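Local coordinates for SusD superfamily protein (Bacteroides vulgatus ATCC 8482, PDB 3JQ0) that probably binds nutrient glycans at the bacterial outer membrane as a SusD-like protein, at residues L22-S27 against F245-G250; D39-N44 against T296-R301; M110-Y115 against E154-D159; N165-D170 against W180-T185; K241-T246 against I361-D366. One frame throughout, in Å; residues are numbered along the deposited sequence.

In the fold
All five contacts are largely buried, and they differ mainly in chemistry. Contacts 1, 3, 4 and 5 form one continuous core: contacts 3 and 4 share helix 149-167, contacts 1 and 5 share strand 243-247, and Trp-180 of contact 4 touches Tyr-113 of 110-115 and Phe-245 of contacts 1 and 5. Contact 2 stands apart, its centre about 24 Å or more from the others and beyond the chain's centre from contacts 3 and 4. Helix pairing in contact 3 rests on a buried salt bridge, contact 4 on an aromatic ring against a helix start. Contact 5 is mainly backbone bonding, whereas contacts 1 and 2 mix apolar packing with arginine bonds and bridging waters.

Contact 1. Residues L22-S27 against F245-G250; sequences LLREKS and FTIHNG
Arg-24 crosses Ile-247 obliquely, its CG lying 3.4 Å from Ile-247 CG2, and then carries its guanidinium past Asn-249, whose side chain runs the opposite way. With CG anti to the backbone N (chi1 170°) and a bend at chi3, the chain brings NH1 to His-248 O at 2.9 Å. That bond is nearly straight, 172° at the hydrogen, and the oxygen lies in the guanidinium plane. Here the end of helix 9-25 meets strand 243-247 and the loop after it, joining the N-terminal helical part of this SusD-family fold to a two-stranded sheet. An alanine at Arg-24 is likely to leave His-248 O without this donor and to uncover one side of Ile-247 CG2. Ser-27 OG touches the same methyl at 3.6 Å, donates to Arg-24 O, and accepts from a water that also donates to OD1 of Asn-249, whose ND2 bonds Asp-357 O. Leu-23 CD2 meets the Phe-245 ring at its edge, 3.9 Å from CZ.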
# COMPACT_ATOMS: atom_id res chain seq x y z
N LEU A 22 9.57 13.62 -5.38
CA LEU A 22 10.11 12.44 -6.05
C LEU A 22 9.48 11.16 -5.54
O LEU A 22 9.15 10.25 -6.31
CB LEU A 22 11.61 12.38 -5.93
CG LEU A 22 12.43 13.44 -6.68
CD1 LEU A 22 13.91 13.35 -6.27
CD2 LEU A 22 12.25 13.28 -8.22
N LEU A 23 9.28 11.08 -4.24
CA LEU A 23 8.65 9.90 -3.66
C LEU A 23 7.22 9.78 -4.17
O LEU A 23 6.76 8.70 -4.51
CB LEU A 23 8.66 10.02 -2.15
CG LEU A 23 8.60 8.82 -1.34
CD1 LEU A 23 9.82 7.98 -1.63
CD2 LEU A 23 8.65 9.25 0.14
N ARG A 24 6.50 10.91 -4.24
CA ARG A 24 5.15 10.92 -4.73
C ARG A 24 5.03 10.36 -6.16
O ARG A 24 4.09 9.63 -6.51
CB ARG A 24 4.57 12.33 -4.69
CG ARG A 24 3.25 12.48 -5.40
CD ARG A 24 2.61 13.82 -5.13
NE ARG A 24 3.39 14.90 -5.73
CZ ARG A 24 3.31 16.16 -5.36
NH1 ARG A 24 2.44 16.59 -4.48
NH2 ARG A 24 4.11 17.04 -5.97
N GLU A 25 6.02 10.65 -6.99
CA GLU A 25 5.99 10.11 -8.35
C GLU A 25 6.02 8.60 -8.37
O GLU A 25 5.56 8.01 -9.36
CB GLU A 25 7.18 10.60 -9.17
CG GLU A 25 7.23 12.10 -9.39
CD GLU A 25 8.31 12.47 -10.34
OE1 GLU A 25 9.51 12.14 -10.09
OE2 GLU A 25 8.02 13.03 -11.42
N LYS A 26 6.54 7.96 -7.34
CA LYS A 26 6.61 6.51 -7.23
C LYS A 26 5.41 5.85 -6.56
O LYS A 26 5.41 4.65 -6.39
CB LYS A 26 7.90 6.08 -6.53
CG LYS A 26 9.08 5.98 -7.56
CD LYS A 26 9.15 7.00 -8.62
CE LYS A 26 10.16 6.77 -9.69
NZ LYS A 26 10.39 7.97 -10.52
N SER A 27 4.40 6.64 -6.24
CA SER A 27 3.16 6.12 -5.61
C SER A 27 2.62 4.92 -6.35
O SER A 27 2.28 3.90 -5.74
CB SER A 27 2.05 7.23 -5.73
OG SER A 27 2.22 8.33 -4.97
N PHE A 245 1.65 8.61 7.46
CA PHE A 245 2.36 9.18 6.31
C PHE A 245 1.46 8.99 5.12
O PHE A 245 0.99 7.89 4.84
CB PHE A 245 3.72 8.52 6.09
CG PHE A 245 4.47 9.07 4.89
CD1 PHE A 245 4.65 10.46 4.73
CD2 PHE A 245 4.99 8.24 3.92
CE1 PHE A 245 5.30 10.96 3.62
CE2 PHE A 245 5.65 8.76 2.83
CZ PHE A 245 5.82 10.10 2.68
N THR A 246 1.14 10.09 4.46
CA THR A 246 0.23 10.11 3.33
C THR A 246 0.81 10.96 2.21
O THR A 246 1.39 12.01 2.47
CB THR A 246 -1.17 10.61 3.82
OG1 THR A 246 -2.09 10.48 2.75
CG2 THR A 246 -1.15 12.05 4.37
N ILE A 247 0.66 10.48 0.99
CA ILE A 247 1.16 11.20 -0.19
C ILE A 247 0.15 12.27 -0.57
O ILE A 247 -1.00 11.97 -0.90
CB ILE A 247 1.38 10.28 -1.39
CG1 ILE A 247 2.36 9.17 -1.09
CG2 ILE A 247 1.79 11.05 -2.63
CD1 ILE A 247 3.69 9.56 -0.73
N HIS A 248 0.56 13.54 -0.50
CA HIS A 248 -0.29 14.66 -0.90
C HIS A 248 -0.42 14.77 -2.40
O HIS A 248 0.56 14.96 -3.08
CB HIS A 248 0.25 15.97 -0.35
CG HIS A 248 -0.56 17.16 -0.81
ND1 HIS A 248 -1.83 17.45 -0.38
CD2 HIS A 248 -0.32 18.00 -1.82
CE1 HIS A 248 -2.27 18.53 -0.99
NE2 HIS A 248 -1.40 18.85 -1.91
N ASN A 249 -1.66 14.61 -2.89
CA ASN A 249 -2.00 14.92 -4.28
C ASN A 249 -2.96 16.11 -4.25
O ASN A 249 -3.52 16.46 -3.21
CB ASN A 249 -2.61 13.71 -4.97
CG ASN A 249 -1.70 12.50 -4.90
OD1 ASN A 249 -0.57 12.53 -5.42
ND2 ASN A 249 -2.17 11.42 -4.26
N GLY A 250 -3.13 16.76 -5.39
CA GLY A 250 -4.04 17.88 -5.39
C GLY A 250 -4.11 18.59 -6.70
O GLY A 250 -3.27 18.42 -7.57
O HOH W 1 -0.09 9.80 -5.76

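Contact 2. Residues D39-N44 against T296-R301; sequences DIYGDN and TQLQVR
Two short, weakly bonded antiparallel strands, 41-43 and 299-300, meet here in a small two-stranded sheet that ties the N-terminal part of the SusD-family chain to a segment more than 250 residues later. Its firm backbone bond runs from Arg-301 N to Ile-40 O, 2.8 Å, in the carbonyl plane; Gly-42 N reaches Gln-299 O only weakly, and a water bonded to Gly-42 N, Asp-43 O and Gln-299 N links the two backbones. Tyr-41 brings its CD1 and CE1 atoms against segment 296-301, CD1 lying 3.8 Å from Leu-298 CB and CE1 3.9 Å from Val-300 CG2, while Ile-40 CG2 sits over one face of the ring. Outside the pair, Tyr-41 OH bonds Glu-35. Bent at chi2 (-74°), the Arg-301 chain folds its guanidinium back until one face lies over the Gly-42 carbonyl carbon. From there NH1 forms a salt bridge to Asp-43 OD1 at 2.7 Å, the carboxylate and guanidinium planes standing 85° apart.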
# COMPACT_ATOMS: atom_id res chain seq x y z
N ASP A 39 -3.93 -11.98 -5.20
CA ASP A 39 -5.12 -12.68 -5.63
C ASP A 39 -6.33 -11.78 -5.89
O ASP A 39 -7.41 -12.27 -6.27
CB ASP A 39 -5.50 -13.77 -4.61
CG ASP A 39 -5.52 -13.33 -3.15
OD1 ASP A 39 -5.11 -12.18 -2.83
OD2 ASP A 39 -5.94 -14.19 -2.32
N ILE A 40 -6.19 -10.46 -5.80
CA ILE A 40 -7.33 -9.57 -5.98
C ILE A 40 -7.80 -9.47 -7.44
O ILE A 40 -9.00 -9.40 -7.71
CB ILE A 40 -7.04 -8.18 -5.38
CG1 ILE A 40 -6.93 -8.25 -3.86
CG2 ILE A 40 -8.10 -7.14 -5.83
CD1 ILE A 40 -6.24 -7.04 -3.24
N TYR A 41 -6.83 -9.43 -8.35
CA TYR A 41 -7.08 -9.17 -9.75
C TYR A 41 -6.90 -10.42 -10.59
O TYR A 41 -6.61 -11.49 -10.06
CB TYR A 41 -6.16 -8.04 -10.30
CG TYR A 41 -6.13 -6.81 -9.44
CD1 TYR A 41 -7.05 -5.80 -9.59
CD2 TYR A 41 -5.21 -6.70 -8.41
CE1 TYR A 41 -7.03 -4.70 -8.76
CE2 TYR A 41 -5.19 -5.62 -7.56
CZ TYR A 41 -6.14 -4.59 -7.72
OH TYR A 41 -6.15 -3.48 -6.92
N GLY A 42 -7.09 -10.30 -11.90
CA GLY A 42 -6.84 -11.39 -12.84
C GLY A 42 -7.96 -11.66 -13.81
O GLY A 42 -7.73 -12.30 -14.84
N ASP A 43 -9.18 -11.15 -13.54
CA ASP A 43 -10.23 -11.24 -14.55
C ASP A 43 -9.92 -10.24 -15.69
O ASP A 43 -9.22 -9.24 -15.51
CB ASP A 43 -11.62 -11.01 -13.95
CG ASP A 43 -12.23 -12.23 -13.27
OD1 ASP A 43 -11.58 -13.29 -13.29
OD2 ASP A 43 -13.37 -12.08 -12.76
N ASN A 44 -10.51 -10.49 -16.85
CA ASN A 44 -10.46 -9.51 -17.90
C ASN A 44 -11.25 -8.27 -17.49
O ASN A 44 -12.32 -8.40 -16.88
CB ASN A 44 -11.06 -10.04 -19.21
CG ASN A 44 -10.18 -11.02 -19.92
OD1 ASN A 44 -9.05 -11.28 -19.52
ND2 ASN A 44 -10.64 -11.50 -21.06
N THR A 296 -9.73 0.75 -17.30
CA THR A 296 -9.44 -0.36 -16.42
C THR A 296 -8.58 -1.39 -17.12
O THR A 296 -9.02 -2.00 -18.12
CB THR A 296 -10.75 -1.02 -15.92
OG1 THR A 296 -11.53 -0.03 -15.28
CG2 THR A 296 -10.51 -2.18 -14.99
N GLN A 297 -7.36 -1.58 -16.62
CA GLN A 297 -6.49 -2.67 -17.08
C GLN A 297 -6.18 -3.74 -16.03
O GLN A 297 -5.69 -4.80 -16.39
CB GLN A 297 -5.16 -2.09 -17.64
CG GLN A 297 -5.35 -1.27 -18.88
CD GLN A 297 -4.08 -0.78 -19.48
OE1 GLN A 297 -3.02 -0.83 -18.85
NE2 GLN A 297 -4.18 -0.25 -20.71
N LEU A 298 -6.52 -3.47 -14.76
CA LEU A 298 -6.44 -4.41 -13.66
C LEU A 298 -7.86 -4.53 -13.11
O LEU A 298 -8.43 -3.51 -12.70
CB LEU A 298 -5.49 -3.93 -12.56
CG LEU A 298 -3.98 -4.15 -12.78
CD1 LEU A 298 -3.19 -3.40 -11.71
CD2 LEU A 298 -3.65 -5.67 -12.82
N GLN A 299 -8.44 -5.73 -13.16
CA GLN A 299 -9.84 -5.97 -12.82
C GLN A 299 -9.93 -6.86 -11.60
O GLN A 299 -9.53 -8.04 -11.64
CB GLN A 299 -10.51 -6.63 -14.03
CG GLN A 299 -11.93 -7.10 -13.77
CD GLN A 299 -12.88 -5.99 -13.45
OE1 GLN A 299 -13.11 -5.10 -14.30
NE2 GLN A 299 -13.50 -6.03 -12.27
N VAL A 300 -10.53 -6.34 -10.53
CA VAL A 300 -10.86 -7.13 -9.37
C VAL A 300 -11.68 -8.34 -9.83
O VAL A 300 -12.64 -8.19 -10.60
CB VAL A 300 -11.62 -6.30 -8.32
CG1 VAL A 300 -12.18 -7.17 -7.17
CG2 VAL A 300 -10.76 -5.13 -7.80
N ARG A 301 -11.34 -9.52 -9.33
CA ARG A 301 -12.05 -10.75 -9.70
C ARG A 301 -13.54 -10.54 -9.42
O ARG A 301 -13.94 -10.14 -8.32
CB ARG A 301 -11.54 -11.92 -8.86
CG ARG A 301 -10.13 -12.35 -9.19
CD ARG A 301 -10.05 -13.12 -10.52
NE ARG A 301 -8.76 -13.76 -10.72
CZ ARG A 301 -8.48 -14.57 -11.74
NH1 ARG A 301 -9.35 -14.77 -12.69
NH2 ARG A 301 -7.28 -15.15 -11.83
O HOH W 2 -5.21 -13.77 -9.81
O HOH W 3 -7.13 -8.21 -13.95

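Contact 3. Residues M110-Y115 against E154-D159; sequences MRAYLY and EQIKKD
Asp-159 OD2 is gripped by two donors from opposite faces of its carboxylate plane: Arg-111 NE at 2.9 Å and, from its own helix, Gln-155 NE2 at 3.2 Å. The other oxygen, OD1, takes Arg-111 NH2 on its syn side at 2.8 Å, almost straight at 175°. Arg-111 thus holds the carboxylate side-on with NE and NH2, the two planes tilted against each other. CG anti to the backbone N (chi1 -175°) and a bend at chi3 swing the guanidinium round to this grip, and its NH1 bonds Asn-83. The pair joins helix 97-122 to helix 149-167, which run antiparallel at 156° with local axes 8.5 Å apart, in the N-terminal helical region assigned to the TPR clan. The small Ala-112 side chain lies at the closest backbone approach, its CB 3.8 Å from Ile-156 O and 3.9 Å from Asp-159 CB. One turn after Ala-112, Tyr-115 CB meets Ile-156 CG1 at 3.7 Å, with Ile-156 CD1 near the Tyr-115 carbonyl. Replacing Asp-159 by an alanine would probably leave the buried charge of Arg-111 without its mate and free the Gln-155 amide to turn.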
# COMPACT_ATOMS: atom_id res chain seq x y z
N MSE A 110 13.49 8.04 4.59
CA MSE A 110 13.12 7.82 3.19
C MSE A 110 14.10 6.90 2.48
O MSE A 110 13.69 6.08 1.63
CB MSE A 110 12.98 9.13 2.45
CG MSE A 110 11.77 9.99 2.85
SE MSE A 110 11.54 11.56 1.74
CE MSE A 110 13.00 12.61 2.47
N ARG A 111 15.40 7.01 2.80
CA ARG A 111 16.36 6.13 2.16
C ARG A 111 16.08 4.66 2.52
O ARG A 111 16.02 3.77 1.66
CB ARG A 111 17.81 6.52 2.50
CG ARG A 111 18.83 5.68 1.76
CD ARG A 111 20.20 6.26 1.75
NE ARG A 111 20.85 6.14 3.04
CZ ARG A 111 22.05 6.65 3.30
NH1 ARG A 111 22.64 7.40 2.41
NH2 ARG A 111 22.60 6.42 4.45
N ALA A 112 15.87 4.41 3.81
CA ALA A 112 15.54 3.06 4.29
C ALA A 112 14.25 2.56 3.63
O ALA A 112 14.15 1.39 3.27
CB ALA A 112 15.42 3.07 5.80
N TYR A 113 13.26 3.44 3.51
CA TYR A 113 11.97 3.08 2.93
C TYR A 113 12.11 2.57 1.50
O TYR A 113 11.56 1.54 1.11
CB TYR A 113 11.06 4.33 3.00
CG TYR A 113 9.70 4.09 2.42
CD1 TYR A 113 8.71 3.39 3.11
CD2 TYR A 113 9.39 4.53 1.13
CE1 TYR A 113 7.45 3.13 2.52
CE2 TYR A 113 8.15 4.30 0.58
CZ TYR A 113 7.22 3.58 1.23
OH TYR A 113 6.01 3.27 0.62
N LEU A 114 12.89 3.28 0.69
CA LEU A 114 13.11 2.88 -0.68
C LEU A 114 13.90 1.57 -0.74
O LEU A 114 13.54 0.67 -1.50
CB LEU A 114 13.78 3.99 -1.49
CG LEU A 114 12.96 5.25 -1.67
CD1 LEU A 114 13.77 6.34 -2.37
CD2 LEU A 114 11.67 4.98 -2.48
N TYR A 115 14.97 1.47 0.04
CA TYR A 115 15.72 0.24 0.05
C TYR A 115 14.89 -0.95 0.51
O TYR A 115 15.16 -2.09 0.07
CB TYR A 115 17.02 0.35 0.85
CG TYR A 115 18.16 0.95 0.01
CD1 TYR A 115 18.74 0.23 -1.00
CD2 TYR A 115 18.60 2.24 0.23
CE1 TYR A 115 19.74 0.78 -1.80
CE2 TYR A 115 19.63 2.79 -0.51
CZ TYR A 115 20.20 2.06 -1.52
OH TYR A 115 21.20 2.57 -2.35
N GLU A 154 20.91 -4.92 6.58
CA GLU A 154 21.74 -4.24 7.57
C GLU A 154 21.80 -2.73 7.33
O GLU A 154 21.74 -1.95 8.27
CB GLU A 154 23.19 -4.80 7.59
CG GLU A 154 23.43 -6.25 8.09
CD GLU A 154 24.78 -6.86 7.55
OE1 GLU A 154 25.70 -6.11 7.16
OE2 GLU A 154 24.93 -8.10 7.51
N GLN A 155 21.88 -2.31 6.06
CA GLN A 155 21.88 -0.89 5.74
C GLN A 155 20.53 -0.24 6.06
O GLN A 155 20.48 0.87 6.61
CB GLN A 155 22.26 -0.68 4.27
CG GLN A 155 22.29 0.81 3.91
CD GLN A 155 23.36 1.59 4.64
OE1 GLN A 155 24.45 1.06 4.87
NE2 GLN A 155 23.06 2.83 5.03
N ILE A 156 19.44 -0.93 5.74
CA ILE A 156 18.12 -0.44 6.09
C ILE A 156 18.05 -0.19 7.61
O ILE A 156 17.56 0.86 8.06
CB ILE A 156 17.02 -1.43 5.60
CG1 ILE A 156 16.91 -1.40 4.09
CG2 ILE A 156 15.67 -1.18 6.28
CD1 ILE A 156 16.19 -2.61 3.50
N LYS A 157 18.50 -1.17 8.39
CA LYS A 157 18.48 -1.05 9.84
C LYS A 157 19.36 0.10 10.34
O LYS A 157 19.02 0.80 11.29
CB LYS A 157 18.82 -2.36 10.51
CG LYS A 157 17.73 -3.38 10.36
CD LYS A 157 18.12 -4.73 10.89
CE LYS A 157 16.95 -5.71 10.82
NZ LYS A 157 17.43 -7.07 11.25
N LYS A 158 20.52 0.30 9.70
CA LYS A 158 21.40 1.39 10.07
C LYS A 158 20.74 2.75 9.81
O LYS A 158 20.84 3.66 10.61
CB LYS A 158 22.71 1.23 9.30
CG LYS A 158 23.82 2.23 9.66
CD LYS A 158 25.05 2.01 8.80
CE LYS A 158 26.12 3.07 9.08
NZ LYS A 158 27.23 3.12 8.11
N ASP A 159 20.07 2.85 8.65
CA ASP A 159 19.38 4.10 8.33
C ASP A 159 18.17 4.33 9.23
O ASP A 159 17.88 5.47 9.57
CB ASP A 159 19.01 4.08 6.86
CG ASP A 159 20.20 4.36 5.96
OD1 ASP A 159 21.16 5.01 6.41
OD2 ASP A 159 20.11 3.98 4.75

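Contact 4. Residues N165-D170 against W180-T185; sequences NAFGSD and WSAAAT
Phe-167, at the last turn of helix 149-167, packs its ring on the start of the next helix, 182-199, and so joins the two across the connecting loop in the N-terminal helical region. Its CG lies anti to the carbonyl carbon (chi1 -76°), which lays the ring flat against the opposite backbone: Ala-182 N sits over the centre of one face, and CZ comes within 3.4 Å of Ser-181 C. CD2 is 3.5 Å from Ala-182 CA, and CB meets Ala-182 CB. At the ring edge, CE2 reaches Trp-180 CD1 at 4.0 Å and Thr-185 OG1 at 3.7 Å. These two partners are fixed to each other, since Trp-180 NE1 donates to Thr-185 OG1 at 2.8 Å within the indole plane; that hydroxyl also bonds Ser-163. Ala-184 CB covers one indole face, and Tyr-102 meets the Phe-167 ring edge-to-face. Gly-168 then leaves the helix with positive phi, and residues Phe-167 to Asp-170 form a type II' turn closed by Asp-170 N to Phe-167 O. In the other segment, Ser-181 occupies the N-cap position of helix 182-199, its OG accepting weakly from Ala-184 N. The turn delivers Asp-170 O to 3.4 Å from Ala-182 CB, and a water that donates to this carbonyl at 2.8 Å accepts from Ala-182 N.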
# COMPACT_ATOMS: atom_id res chain seq x y z
N ASN A 165 17.18 8.20 15.72
CA ASN A 165 18.05 8.97 16.60
C ASN A 165 18.00 10.45 16.31
O ASN A 165 18.01 11.28 17.21
CB ASN A 165 19.48 8.46 16.49
CG ASN A 165 19.72 7.16 17.20
OD1 ASN A 165 18.84 6.66 17.91
ND2 ASN A 165 20.90 6.57 16.96
N ALA A 166 17.92 10.81 15.03
CA ALA A 166 17.80 12.23 14.63
C ALA A 166 16.46 12.81 15.11
O ALA A 166 16.43 13.93 15.63
CB ALA A 166 17.93 12.38 13.12
N PHE A 167 15.34 12.10 14.93
CA PHE A 167 14.06 12.63 15.38
C PHE A 167 14.01 12.69 16.91
O PHE A 167 13.34 13.60 17.45
CB PHE A 167 12.93 11.74 14.88
CG PHE A 167 12.56 11.88 13.42
CD1 PHE A 167 12.22 13.11 12.88
CD2 PHE A 167 12.49 10.77 12.61
CE1 PHE A 167 11.80 13.21 11.57
CE2 PHE A 167 12.06 10.88 11.30
CZ PHE A 167 11.70 12.10 10.79
N GLY A 168 14.59 11.71 17.57
CA GLY A 168 14.45 11.63 19.01
C GLY A 168 13.00 11.45 19.44
O GLY A 168 12.19 10.78 18.78
N SER A 169 12.74 12.18 20.50
CA SER A 169 11.46 12.24 21.11
C SER A 169 10.49 13.18 20.40
O SER A 169 9.37 13.35 20.86
CB SER A 169 11.60 12.65 22.57
OG SER A 169 12.34 13.84 22.73
N ASP A 170 10.89 13.78 19.28
CA ASP A 170 9.98 14.64 18.51
C ASP A 170 9.19 13.79 17.51
O ASP A 170 9.66 13.51 16.40
CB ASP A 170 10.75 15.72 17.77
CG ASP A 170 9.86 16.66 16.98
OD1 ASP A 170 8.62 16.57 17.12
OD2 ASP A 170 10.40 17.53 16.25
N TRP A 180 7.62 12.99 5.83
CA TRP A 180 8.11 11.93 6.67
C TRP A 180 8.28 12.43 8.11
O TRP A 180 8.56 13.60 8.35
CB TRP A 180 9.42 11.34 6.10
CG TRP A 180 9.77 9.99 6.65
CD1 TRP A 180 10.51 9.71 7.78
CD2 TRP A 180 9.38 8.73 6.10
NE1 TRP A 180 10.61 8.35 7.93
CE2 TRP A 180 9.93 7.72 6.94
CE3 TRP A 180 8.66 8.35 4.96
CZ2 TRP A 180 9.73 6.37 6.71
CZ3 TRP A 180 8.47 6.99 4.72
CH2 TRP A 180 9.01 6.02 5.59
N SER A 181 8.12 11.54 9.09
CA SER A 181 8.08 11.91 10.52
C SER A 181 8.60 10.74 11.34
O SER A 181 8.82 9.61 10.84
CB SER A 181 6.65 12.23 10.94
OG SER A 181 5.86 11.06 10.94
N ALA A 182 8.73 10.96 12.65
CA ALA A 182 9.20 9.92 13.54
C ALA A 182 8.31 8.68 13.54
O ALA A 182 8.80 7.55 13.60
CB ALA A 182 9.36 10.45 14.96
N ALA A 183 6.99 8.88 13.46
CA ALA A 183 6.08 7.76 13.47
C ALA A 183 6.19 6.98 12.16
O ALA A 183 5.99 5.77 12.16
CB ALA A 183 4.64 8.20 13.73
N ALA A 184 6.49 7.64 11.05
CA ALA A 184 6.72 6.95 9.79
C ALA A 184 7.95 6.03 9.91
O ALA A 184 7.95 4.86 9.49
CB ALA A 184 6.89 7.91 8.62
N THR A 185 9.04 6.54 10.51
CA THR A 185 10.22 5.71 10.76
C THR A 185 9.87 4.51 11.67
O THR A 185 10.36 3.41 11.41
CB THR A 185 11.38 6.52 11.34
OG1 THR A 185 11.83 7.35 10.28
CG2 THR A 185 12.52 5.62 11.82
O HOH W 4 8.29 13.48 13.95

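Contact 5. Residues K241-T246 against I361-D366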
# COMPACT_ATOMS: atom_id res chain seq x y z
N LYS A 241 -6.48 12.13 11.54
CA LYS A 241 -5.63 11.52 12.58
C LYS A 241 -5.25 10.09 12.30
O LYS A 241 -4.34 9.55 12.95
CB LYS A 241 -6.34 11.54 13.93
CG LYS A 241 -7.66 10.76 13.93
N GLU A 242 -5.88 9.45 11.32
CA GLU A 242 -5.46 8.13 10.94
C GLU A 242 -4.19 8.14 10.12
O GLU A 242 -3.49 7.11 10.03
CB GLU A 242 -6.58 7.41 10.24
CG GLU A 242 -6.21 5.95 9.97
CD GLU A 242 -7.28 4.96 9.99
OE1 GLU A 242 -8.38 5.34 10.42
OE2 GLU A 242 -6.99 3.79 9.64
N MSE A 243 -3.87 9.24 9.48
CA MSE A 243 -2.71 9.32 8.62
C MSE A 243 -1.42 9.48 9.39
O MSE A 243 -1.24 10.44 10.14
CB MSE A 243 -2.86 10.47 7.64
CG MSE A 243 -4.10 10.38 6.76
SE MSE A 243 -4.09 8.77 5.68
CE MSE A 243 -5.85 8.85 5.05
N ILE A 244 -0.53 8.51 9.24
CA ILE A 244 0.83 8.58 9.76
C ILE A 244 1.73 9.17 8.67
O ILE A 244 2.46 10.14 8.95
CB ILE A 244 1.33 7.18 10.22
CG1 ILE A 244 0.47 6.63 11.37
CG2 ILE A 244 2.82 7.26 10.58
CD1 ILE A 244 0.56 5.12 11.46
N PHE A 245 1.65 8.61 7.46
CA PHE A 245 2.36 9.18 6.31
C PHE A 245 1.46 8.99 5.12
O PHE A 245 0.99 7.89 4.84
CB PHE A 245 3.72 8.52 6.09
CG PHE A 245 4.47 9.07 4.89
CD1 PHE A 245 4.65 10.46 4.73
CD2 PHE A 245 4.99 8.24 3.92
CE1 PHE A 245 5.30 10.96 3.62
CE2 PHE A 245 5.65 8.76 2.83
CZ PHE A 245 5.82 10.10 2.68
N THR A 246 1.14 10.09 4.46
CA THR A 246 0.23 10.11 3.33
C THR A 246 0.81 10.96 2.21
O THR A 246 1.39 12.01 2.47
CB THR A 246 -1.17 10.61 3.82
OG1 THR A 246 -2.09 10.48 2.75
CG2 THR A 246 -1.15 12.05 4.37
N ILE A 361 0.15 5.95 2.77
CA ILE A 361 1.26 4.99 2.86
C ILE A 361 1.15 4.22 4.16
O ILE A 361 1.15 2.98 4.19
CB ILE A 361 2.63 5.66 2.67
CG1 ILE A 361 2.75 6.32 1.28
CG2 ILE A 361 3.76 4.68 2.94
CD1 ILE A 361 2.73 5.36 0.14
N TYR A 362 1.12 4.95 5.27
CA TYR A 362 0.94 4.36 6.60
C TYR A 362 -0.25 4.97 7.30
O TYR A 362 -0.25 6.20 7.54
CB TYR A 362 2.18 4.52 7.47
CG TYR A 362 3.42 3.78 7.01
CD1 TYR A 362 3.37 2.43 6.66
CD2 TYR A 362 4.64 4.42 6.97
CE1 TYR A 362 4.51 1.73 6.33
CE2 TYR A 362 5.80 3.72 6.63
CZ TYR A 362 5.73 2.37 6.30
OH TYR A 362 6.91 1.71 6.00
N ARG A 363 -1.21 4.13 7.66
CA ARG A 363 -2.42 4.48 8.40
C ARG A 363 -2.43 3.86 9.76
O ARG A 363 -1.83 2.77 9.94
CB ARG A 363 -3.73 3.90 7.61
CG ARG A 363 -4.05 4.60 6.36
CD ARG A 363 -5.39 4.42 5.94
NE ARG A 363 -5.77 3.15 5.34
CZ ARG A 363 -6.63 2.30 5.86
NH1 ARG A 363 -7.09 2.37 7.10
NH2 ARG A 363 -7.06 1.32 5.08
N TYR A 364 -3.17 4.42 10.71
CA TYR A 364 -3.22 3.84 12.03
C TYR A 364 -3.77 2.39 12.04
O TYR A 364 -3.30 1.57 12.82
CB TYR A 364 -3.96 4.72 13.01
CG TYR A 364 -3.79 4.29 14.44
CD1 TYR A 364 -2.57 4.38 15.06
CD2 TYR A 364 -4.84 3.79 15.20
CE1 TYR A 364 -2.40 3.98 16.37
CE2 TYR A 364 -4.68 3.41 16.51
CZ TYR A 364 -3.46 3.50 17.10
OH TYR A 364 -3.24 3.11 18.40
N ALA A 365 -4.73 2.05 11.17
CA ALA A 365 -5.19 0.65 11.13
C ALA A 365 -4.02 -0.28 10.79
O ALA A 365 -4.03 -1.45 11.18
CB ALA A 365 -6.33 0.45 10.16
N ASP A 366 -3.09 0.20 9.96
CA ASP A 366 -1.89 -0.59 9.57
C ASP A 366 -1.03 -0.81 10.81
O ASP A 366 -0.60 -1.94 11.06
CB ASP A 366 -1.17 0.19 8.44
CG ASP A 366 -0.11 -0.57 7.70
OD1 ASP A 366 0.06 -1.78 7.92
OD2 ASP A 366 0.52 0.09 6.84
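A two-stranded antiparallel sheet, formed by strands 243-247 and 359-363, runs directly into helix 364-377 here, and both strands are kinked by classic beta bulges. In the first, Ile-244 N and Phe-245 N both donate to Tyr-362 O, at 2.9 and 3.1 Å. In the second, Ile-361 N and Tyr-362 N both donate to Phe-245 O, each at 3.0 Å. Each carbonyl is therefore held by two donors, and the strands turn a corner at the doubled residues. Phe-245 lies side by side with Ile-361, CD2 3.7 Å from its CB, while Ile-244 CB rests 3.9 Å from Tyr-362 CB. This corner packs on the helical region of the SusD-family fold: Tyr-362 and Ile-244 touch helix 182-199, and Tyr-362 OH bonds Glu-191. Past the bulges, Arg-363 takes the N-cap position and Glu-242, its CG opposite the backbone N (chi1 -174°), carries its carboxylate to the helix start. Glu-242 O accepts from Tyr-364 N, and Glu-242 OE2 is reached from opposite faces of the carboxylate plane by Ala-365 N and by Arg-363 NH1, the latter a salt bridge of 2.9 Å with the oxygen in the guanidinium plane. Both charges have further mates, Glu-242 OE1 pairing with Arg-392 and the Arg-363 guanidinium with Glu-441 and Glu-445.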